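PDB 1XG8: hypothetical protein SA0798 from Staphylococcus aureus subsp. aureus N315, which is of unknown function but belongs to the DUF1462 family of the thioredoxin clan, which suggests a thioredoxin-like fold. Local coordinates for residues 34-43 against 97-108. Residues are numbered along the deposited sequence; the frame is centred on the assembly and turned at random.
Sequences WLQPLLKRKY and TKQITRFIDQKL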
ATOM      1  N   TRP A  34       4.217   3.054  -9.397  1.00 32.53           N
ATOM      2  CA  TRP A  34       5.372   3.760  -8.853  1.00 29.72           C
ATOM      3  C   TRP A  34       6.047   2.957  -7.754  1.00 28.84           C
ATOM      4  O   TRP A  34       7.266   2.842  -7.698  1.00 27.86           O
ATOM      5  CB  TRP A  34       4.893   5.091  -8.304  1.00 27.75           C
ATOM      6  CG  TRP A  34       5.798   5.747  -7.335  1.00 27.05           C
ATOM      7  CD1 TRP A  34       6.902   6.496  -7.617  1.00 25.38           C
ATOM      8  CD2 TRP A  34       5.612   5.818  -5.917  1.00 25.79           C
ATOM      9  NE1 TRP A  34       7.404   7.043  -6.466  1.00 24.68           N
ATOM     10  CE2 TRP A  34       6.631   6.645  -5.406  1.00 26.00           C
ATOM     11  CE3 TRP A  34       4.675   5.269  -5.030  1.00 25.28           C
ATOM     12  CZ2 TRP A  34       6.743   6.942  -4.042  1.00 25.70           C
ATOM     13  CZ3 TRP A  34       4.783   5.562  -3.671  1.00 25.21           C
ATOM     14  CH2 TRP A  34       5.810   6.393  -3.192  1.00 26.56           C
ATOM     15  N   LEU A  35       5.222   2.399  -6.884  1.00 28.91           N
ATOM     16  CA  LEU A  35       5.676   1.611  -5.748  1.00 31.09           C
ATOM     17  C   LEU A  35       6.594   0.446  -6.140  1.00 32.08           C
ATOM     18  O   LEU A  35       7.629   0.210  -5.507  1.00 32.39           O
ATOM     19  CB  LEU A  35       4.445   1.094  -5.005  1.00 30.55           C
ATOM     20  CG  LEU A  35       4.529   0.711  -3.538  1.00 29.83           C
ATOM     21  CD1 LEU A  35       5.074   1.863  -2.710  1.00 28.94           C
ATOM     22  CD2 LEU A  35       3.137   0.339  -3.085  1.00 30.16           C
ATOM     23  N   GLN A  36       6.223  -0.270  -7.195  1.00 32.12           N
ATOM     24  CA  GLN A  36       6.998  -1.413  -7.643  1.00 32.30           C
ATOM     25  C   GLN A  36       8.462  -1.114  -7.959  1.00 33.25           C
ATOM     26  O   GLN A  36       9.350  -1.766  -7.418  1.00 35.07           O
ATOM     27  CB  GLN A  36       6.291  -2.082  -8.831  1.00 33.01           C
ATOM     28  CG  GLN A  36       5.143  -2.996  -8.387  1.00 34.83           C
ATOM     29  CD  GLN A  36       4.020  -3.130  -9.403  1.00 36.56           C
ATOM     30  OE1 GLN A  36       3.406  -2.144  -9.795  1.00 38.91           O
ATOM     31  NE2 GLN A  36       3.733  -4.358  -9.817  1.00 36.77           N
ATOM     32  N   PRO A  37       8.743  -0.122  -8.820  1.00 33.57           N
ATOM     33  CA  PRO A  37      10.144   0.181  -9.138  1.00 33.03           C
ATOM     34  C   PRO A  37      10.863   0.750  -7.934  1.00 32.52           C
ATOM     35  O   PRO A  37      12.008   0.423  -7.672  1.00 33.44           O
ATOM     36  CB  PRO A  37      10.036   1.205 -10.264  1.00 32.46           C
ATOM     37  CG  PRO A  37       8.737   0.885 -10.895  1.00 32.56           C
ATOM     38  CD  PRO A  37       7.849   0.646  -9.697  1.00 33.09           C
ATOM     39  N   LEU A  38      10.173   1.619  -7.209  1.00 33.04           N
ATOM     40  CA  LEU A  38      10.722   2.246  -6.017  1.00 31.97           C
ATOM     41  C   LEU A  38      11.372   1.222  -5.088  1.00 32.77           C
ATOM     42  O   LEU A  38      12.546   1.327  -4.753  1.00 31.43           O
ATOM     43  CB  LEU A  38       9.606   2.963  -5.259  1.00 32.23           C
ATOM     44  CG  LEU A  38       9.990   3.688  -3.969  1.00 30.98           C
ATOM     45  CD1 LEU A  38      10.814   4.919  -4.311  1.00 31.02           C
ATOM     46  CD2 LEU A  38       8.731   4.076  -3.199  1.00 31.61           C
ATOM     47  N   LEU A  39      10.595   0.230  -4.672  1.00 33.42           N
ATOM     48  CA  LEU A  39      11.092  -0.784  -3.757  1.00 33.50           C
ATOM     49  C   LEU A  39      12.158  -1.679  -4.373  1.00 35.68           C
ATOM     50  O   LEU A  39      13.119  -2.060  -3.697  1.00 36.52           O
ATOM     51  CB  LEU A  39       9.930  -1.628  -3.244  1.00 30.00           C
ATOM     52  CG  LEU A  39       8.813  -0.825  -2.590  1.00 27.12           C
ATOM     53  CD1 LEU A  39       7.809  -1.788  -1.993  1.00 25.50           C
ATOM     54  CD2 LEU A  39       9.381   0.096  -1.522  1.00 24.12           C
ATOM     55  N   LYS A  40      11.988  -2.019  -5.648  1.00 37.44           N
ATOM     56  CA  LYS A  40      12.957  -2.860  -6.341  1.00 39.64           C
ATOM     57  C   LYS A  40      14.327  -2.183  -6.359  1.00 39.39           C
ATOM     58  O   LYS A  40      15.367  -2.844  -6.401  1.00 39.20           O
ATOM     59  CB  LYS A  40      12.502  -3.119  -7.779  1.00 43.18           C
ATOM     60  CG  LYS A  40      13.569  -3.787  -8.648  1.00 47.37           C
ATOM     61  CD  LYS A  40      13.139  -3.899 -10.105  1.00 50.91           C
ATOM     62  CE  LYS A  40      12.831  -2.532 -10.703  1.00 53.13           C
ATOM     63  NZ  LYS A  40      13.974  -1.588 -10.533  1.00 54.89           N
ATOM     64  N   ARG A  41      14.316  -0.856  -6.310  1.00 38.68           N
ATOM     65  CA  ARG A  41      15.538  -0.067  -6.341  1.00 38.79           C
ATOM     66  C   ARG A  41      16.152   0.206  -4.968  1.00 38.24           C
ATOM     67  O   ARG A  41      17.362   0.091  -4.791  1.00 37.81           O
ATOM     68  CB  ARG A  41      15.256   1.248  -7.065  1.00 39.86           C
ATOM     69  CG  ARG A  41      16.358   2.286  -6.994  1.00 42.46           C
ATOM     70  CD  ARG A  41      16.077   3.385  -8.001  1.00 45.04           C
ATOM     71  NE  ARG A  41      14.717   3.909  -7.883  1.00 47.58           N
ATOM     72  CZ  ARG A  41      13.902   4.127  -8.915  1.00 49.25           C
ATOM     73  NH1 ARG A  41      14.303   3.864 -10.152  1.00 49.93           N
ATOM     74  NH2 ARG A  41      12.682   4.613  -8.710  1.00 49.07           N
ATOM     75  N   LYS A  42      15.320   0.561  -3.998  1.00 37.49           N
ATOM     76  CA  LYS A  42      15.805   0.859  -2.657  1.00 35.82           C
ATOM     77  C   LYS A  42      16.036  -0.383  -1.805  1.00 34.00           C
ATOM     78  O   LYS A  42      16.900  -0.376  -0.927  1.00 33.16           O
ATOM     79  CB  LYS A  42      14.834   1.807  -1.957  1.00 37.90           C
ATOM     80  CG  LYS A  42      14.700   3.138  -2.676  1.00 39.63           C
ATOM     81  CD  LYS A  42      13.768   4.074  -1.948  1.00 41.67           C
ATOM     82  CE  LYS A  42      13.989   5.506  -2.402  1.00 43.32           C
ATOM     83  NZ  LYS A  42      15.340   5.999  -2.011  1.00 44.18           N
ATOM     84  N   TYR A  43      15.271  -1.443  -2.058  1.00 31.72           N
ATOM     85  CA  TYR A  43      15.436  -2.682  -1.305  1.00 30.38           C
ATOM     86  C   TYR A  43      15.570  -3.861  -2.256  1.00 29.43           C
ATOM     87  O   TYR A  43      14.702  -4.730  -2.327  1.00 28.41           O
ATOM     88  CB  TYR A  43      14.260  -2.887  -0.352  1.00 30.52           C
ATOM     89  CG  TYR A  43      14.013  -1.684   0.529  1.00 30.54           C
ATOM     90  CD1 TYR A  43      13.105  -0.692   0.144  1.00 29.51           C
ATOM     91  CD2 TYR A  43      14.721  -1.506   1.721  1.00 29.57           C
ATOM     92  CE1 TYR A  43      12.907   0.444   0.918  1.00 26.71           C
ATOM     93  CE2 TYR A  43      14.532  -0.365   2.507  1.00 28.74           C
ATOM     94  CZ  TYR A  43      13.620   0.604   2.093  1.00 27.99           C
ATOM     95  OH  TYR A  43      13.426   1.737   2.842  1.00 27.21           O
ATOM     96  N   THR A  97       7.014   9.359  -0.017  1.00 22.10           N
ATOM     97  CA  THR A  97       8.015   8.327  -0.212  1.00 23.92           C
ATOM     98  C   THR A  97       8.641   7.901   1.115  1.00 24.39           C
ATOM     99  O   THR A  97       8.907   6.723   1.324  1.00 24.45           O
ATOM    100  CB  THR A  97       9.119   8.846  -1.125  1.00 23.34           C
ATOM    101  OG1 THR A  97       8.527   9.576  -2.203  1.00 23.68           O
ATOM    102  CG2 THR A  97       9.922   7.696  -1.688  1.00 24.14           C
ATOM    103  N   LYS A  98       8.881   8.869   1.996  1.00 24.94           N
ATOM    104  CA  LYS A  98       9.473   8.600   3.302  1.00 26.47           C
ATOM    105  C   LYS A  98       8.599   7.686   4.148  1.00 26.93           C
ATOM    106  O   LYS A  98       9.118   6.889   4.927  1.00 29.05           O
ATOM    107  CB  LYS A  98       9.723   9.903   4.056  1.00 27.54           C
ATOM    108  CG  LYS A  98      10.868  10.723   3.489  1.00 33.04           C
ATOM    109  CD  LYS A  98      12.194   9.965   3.558  1.00 36.65           C
ATOM    110  CE  LYS A  98      13.306  10.716   2.830  1.00 38.48           C
ATOM    111  NZ  LYS A  98      13.498  12.085   3.373  1.00 41.27           N
ATOM    112  N   GLN A  99       7.281   7.806   4.008  1.00 25.99           N
ATOM    113  CA  GLN A  99       6.357   6.954   4.756  1.00 27.10           C
ATOM    114  C   GLN A  99       6.599   5.493   4.383  1.00 26.58           C
ATOM    115  O   GLN A  99       6.596   4.609   5.243  1.00 27.74           O
ATOM    116  CB  GLN A  99       4.907   7.282   4.423  1.00 26.64           C
ATOM    117  CG  GLN A  99       4.490   8.688   4.707  1.00 31.62           C
ATOM    118  CD  GLN A  99       2.992   8.838   4.612  1.00 34.06           C
ATOM    119  OE1 GLN A  99       2.256   8.274   5.429  1.00 37.66           O
ATOM    120  NE2 GLN A  99       2.525   9.581   3.607  1.00 32.76           N
ATOM    121  N   ILE A 100       6.790   5.251   3.090  1.00 24.10           N
ATOM    122  CA  ILE A 100       7.045   3.914   2.604  1.00 23.42           C
ATOM    123  C   ILE A 100       8.417   3.433   3.073  1.00 23.47           C
ATOM    124  O   ILE A 100       8.543   2.329   3.602  1.00 24.57           O
ATOM    125  CB  ILE A 100       7.030   3.846   1.061  1.00 22.41           C
ATOM    126  CG1 ILE A 100       5.762   4.500   0.507  1.00 21.07           C
ATOM    127  CG2 ILE A 100       7.134   2.390   0.619  1.00 20.38           C
ATOM    128  CD1 ILE A 100       4.507   3.945   1.065  1.00 19.67           C
ATOM    129  N   THR A 101       9.445   4.255   2.890  1.00 21.89           N
ATOM    130  CA  THR A 101      10.789   3.843   3.281  1.00 20.96           C
ATOM    131  C   THR A 101      10.995   3.721   4.786  1.00 20.19           C
ATOM    132  O   THR A 101      11.588   2.747   5.262  1.00 19.88           O
ATOM    133  CB  THR A 101      11.872   4.788   2.686  1.00 20.75           C
ATOM    134  OG1 THR A 101      11.632   6.138   3.106  1.00 20.76           O
ATOM    135  CG2 THR A 101      11.858   4.702   1.167  1.00 20.22           C
ATOM    136  N   ARG A 102      10.503   4.690   5.541  1.00 18.30           N
ATOM    137  CA  ARG A 102      10.672   4.624   6.979  1.00 18.94           C
ATOM    138  C   ARG A 102       9.946   3.433   7.588  1.00 18.35           C
ATOM    139  O   ARG A 102      10.368   2.905   8.609  1.00 18.81           O
ATOM    140  CB  ARG A 102      10.213   5.931   7.627  1.00 19.81           C
ATOM    141  CG  ARG A 102      11.155   7.087   7.337  1.00 20.12           C
ATOM    142  CD  ARG A 102      10.704   8.379   7.981  1.00 22.90           C
ATOM    143  NE  ARG A 102      11.625   9.468   7.661  1.00 27.16           N
ATOM    144  CZ  ARG A 102      11.507  10.714   8.111  1.00 29.88           C
ATOM    145  NH1 ARG A 102      10.501  11.049   8.909  1.00 32.15           N
ATOM    146  NH2 ARG A 102      12.405  11.631   7.769  1.00 30.53           N
ATOM    147  N   PHE A 103       8.856   3.008   6.963  1.00 19.38           N
ATOM    148  CA  PHE A 103       8.103   1.861   7.462  1.00 18.44           C
ATOM    149  C   PHE A 103       8.950   0.593   7.297  1.00 17.62           C
ATOM    150  O   PHE A 103       9.031  -0.233   8.200  1.00 16.87           O
ATOM    151  CB  PHE A 103       6.789   1.702   6.693  1.00 19.55           C
ATOM    152  CG  PHE A 103       5.928   0.566   7.183  1.00 20.48           C
ATOM    153  CD1 PHE A 103       5.059   0.747   8.253  1.00 20.65           C
ATOM    154  CD2 PHE A 103       6.002  -0.696   6.583  1.00 20.74           C
ATOM    155  CE1 PHE A 103       4.266  -0.314   8.724  1.00 20.56           C
ATOM    156  CE2 PHE A 103       5.215  -1.765   7.047  1.00 20.86           C
ATOM    157  CZ  PHE A 103       4.344  -1.571   8.121  1.00 20.47           C
ATOM    158  N   ILE A 104       9.583   0.443   6.140  1.00 18.35           N
ATOM    159  CA  ILE A 104      10.425  -0.717   5.879  1.00 18.52           C
ATOM    160  C   ILE A 104      11.735  -0.620   6.658  1.00 20.85           C
ATOM    161  O   ILE A 104      12.134  -1.574   7.337  1.00 21.87           O
ATOM    162  CB  ILE A 104      10.733  -0.850   4.373  1.00 17.60           C
ATOM    163  CG1 ILE A 104       9.448  -1.181   3.618  1.00 15.68           C
ATOM    164  CG2 ILE A 104      11.777  -1.942   4.133  1.00 15.75           C
ATOM    165  CD1 ILE A 104       9.634  -1.212   2.127  1.00 19.31           C
ATOM    166  N   ASP A 105      12.399   0.533   6.567  1.00 21.56           N
ATOM    167  CA  ASP A 105      13.661   0.751   7.281  1.00 22.89           C
ATOM    168  C   ASP A 105      13.526   0.427   8.757  1.00 23.36           C
ATOM    169  O   ASP A 105      14.400  -0.208   9.348  1.00 23.38           O
ATOM    170  CB  ASP A 105      14.117   2.197   7.134  1.00 22.78           C
ATOM    171  CG  ASP A 105      14.577   2.515   5.737  1.00 25.37           C
ATOM    172  OD1 ASP A 105      14.684   1.575   4.912  1.00 26.38           O
ATOM    173  OD2 ASP A 105      14.845   3.705   5.463  1.00 27.40           O
ATOM    174  N   GLN A 106      12.427   0.876   9.347  1.00 22.98           N
ATOM    175  CA  GLN A 106      12.167   0.634  10.752  1.00 24.55           C
ATOM    176  C   GLN A 106      12.202  -0.863  11.030  1.00 24.91           C
ATOM    177  O   GLN A 106      12.735  -1.287  12.054  1.00 25.59           O
ATOM    178  CB  GLN A 106      10.806   1.215  11.141  1.00 27.76           C
ATOM    179  CG  GLN A 106      10.467   1.095  12.612  1.00 31.65           C
ATOM    180  CD  GLN A 106      10.251  -0.341  13.045  1.00 35.12           C
ATOM    181  OE1 GLN A 106       9.588  -1.120  12.352  1.00 38.36           O
ATOM    182  NE2 GLN A 106      10.801  -0.700  14.200  1.00 35.77           N
ATOM    183  N   LYS A 107      11.638  -1.659  10.120  1.00 23.98           N
ATOM    184  CA  LYS A 107      11.621  -3.115  10.276  1.00 24.07           C
ATOM    185  C   LYS A 107      13.026  -3.706  10.170  1.00 23.95           C
ATOM    186  O   LYS A 107      13.430  -4.516  11.003  1.00 21.80           O
ATOM    187  CB  LYS A 107      10.712  -3.749   9.220  1.00 23.57           C
ATOM    188  CG  LYS A 107       9.253  -3.845   9.634  1.00 24.57           C
ATOM    189  CD  LYS A 107       8.366  -4.117   8.435  1.00 25.28           C
ATOM    190  CE  LYS A 107       7.093  -4.852   8.823  1.00 25.67           C
ATOM    191  NZ  LYS A 107       6.445  -4.287  10.023  1.00 22.10           N
ATOM    192  N   LEU A 108      13.764  -3.287   9.146  1.00 24.33           N
ATOM    193  CA  LEU A 108      15.126  -3.758   8.918  1.00 25.72           C
ATOM    194  C   LEU A 108      15.999  -3.527  10.144  1.00 28.35           C
ATOM    195  O   LEU A 108      16.755  -4.405  10.569  1.00 28.52           O
ATOM    196  CB  LEU A 108      15.748  -3.021   7.728  1.00 23.38           C
ATOM    197  CG  LEU A 108      15.025  -3.171   6.398  1.00 22.76           C
ATOM    198  CD1 LEU A 108      15.773  -2.398   5.327  1.00 20.16           C
ATOM    199  CD2 LEU A 108      14.925  -4.648   6.039  1.00 23.59           C
TER
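Tyr43 and Asp105 make the one hydrogen bond between residues 34-43 and 97-108. The phenol OH of Tyr43 donates to Asp105 OD1; the modelled 2.4 Å is too short to be taken at face value. OD1 lies at the ring edge, in its plane. Tyr43 is the first residue after helix 28-42 to leave helical geometry. Its CG sits anti to the carbonyl carbon (chi1 -52°), and the ring reaches across to helix 97-110.

The same ring makes a CH-pi contact. Ile104 CG2 stands over one face, 3.8 Å from the Tyr43 centroid and 18° off the ring normal. Leu108 CD1 adds an oblique contact at 3.7 Å from Tyr43 CE2.

Aliphatic packing fills the inner side, next to the sheet. Leu39 CD2 touches both Ile100 CG2 and Ile104 CD1, each at 3.9 Å. Leu35 CD1 meets Ile100 CG2 at 4.0 Å. Leu35 and Ile100 also rest on Ile83 of strand 82-85, while Leu39 and Ile104 share Phe48.

At the start of helix 97-110, Thr97 OG1 lies at the edge of the Trp34 indole, 3.7 Å from CZ2. Thr97 CG2 packs on Leu38 CD1. Further along, Lys42 lays its aliphatic CD against Thr101 CG2.

Helix segments 34-42 and 97-108 cross at -43° on one face of the sheet. Their contact is mainly apolar. Ile104 over the face limits the turn of the Tyr43 ring, and Asp105 gives its hydroxyl a polar partner.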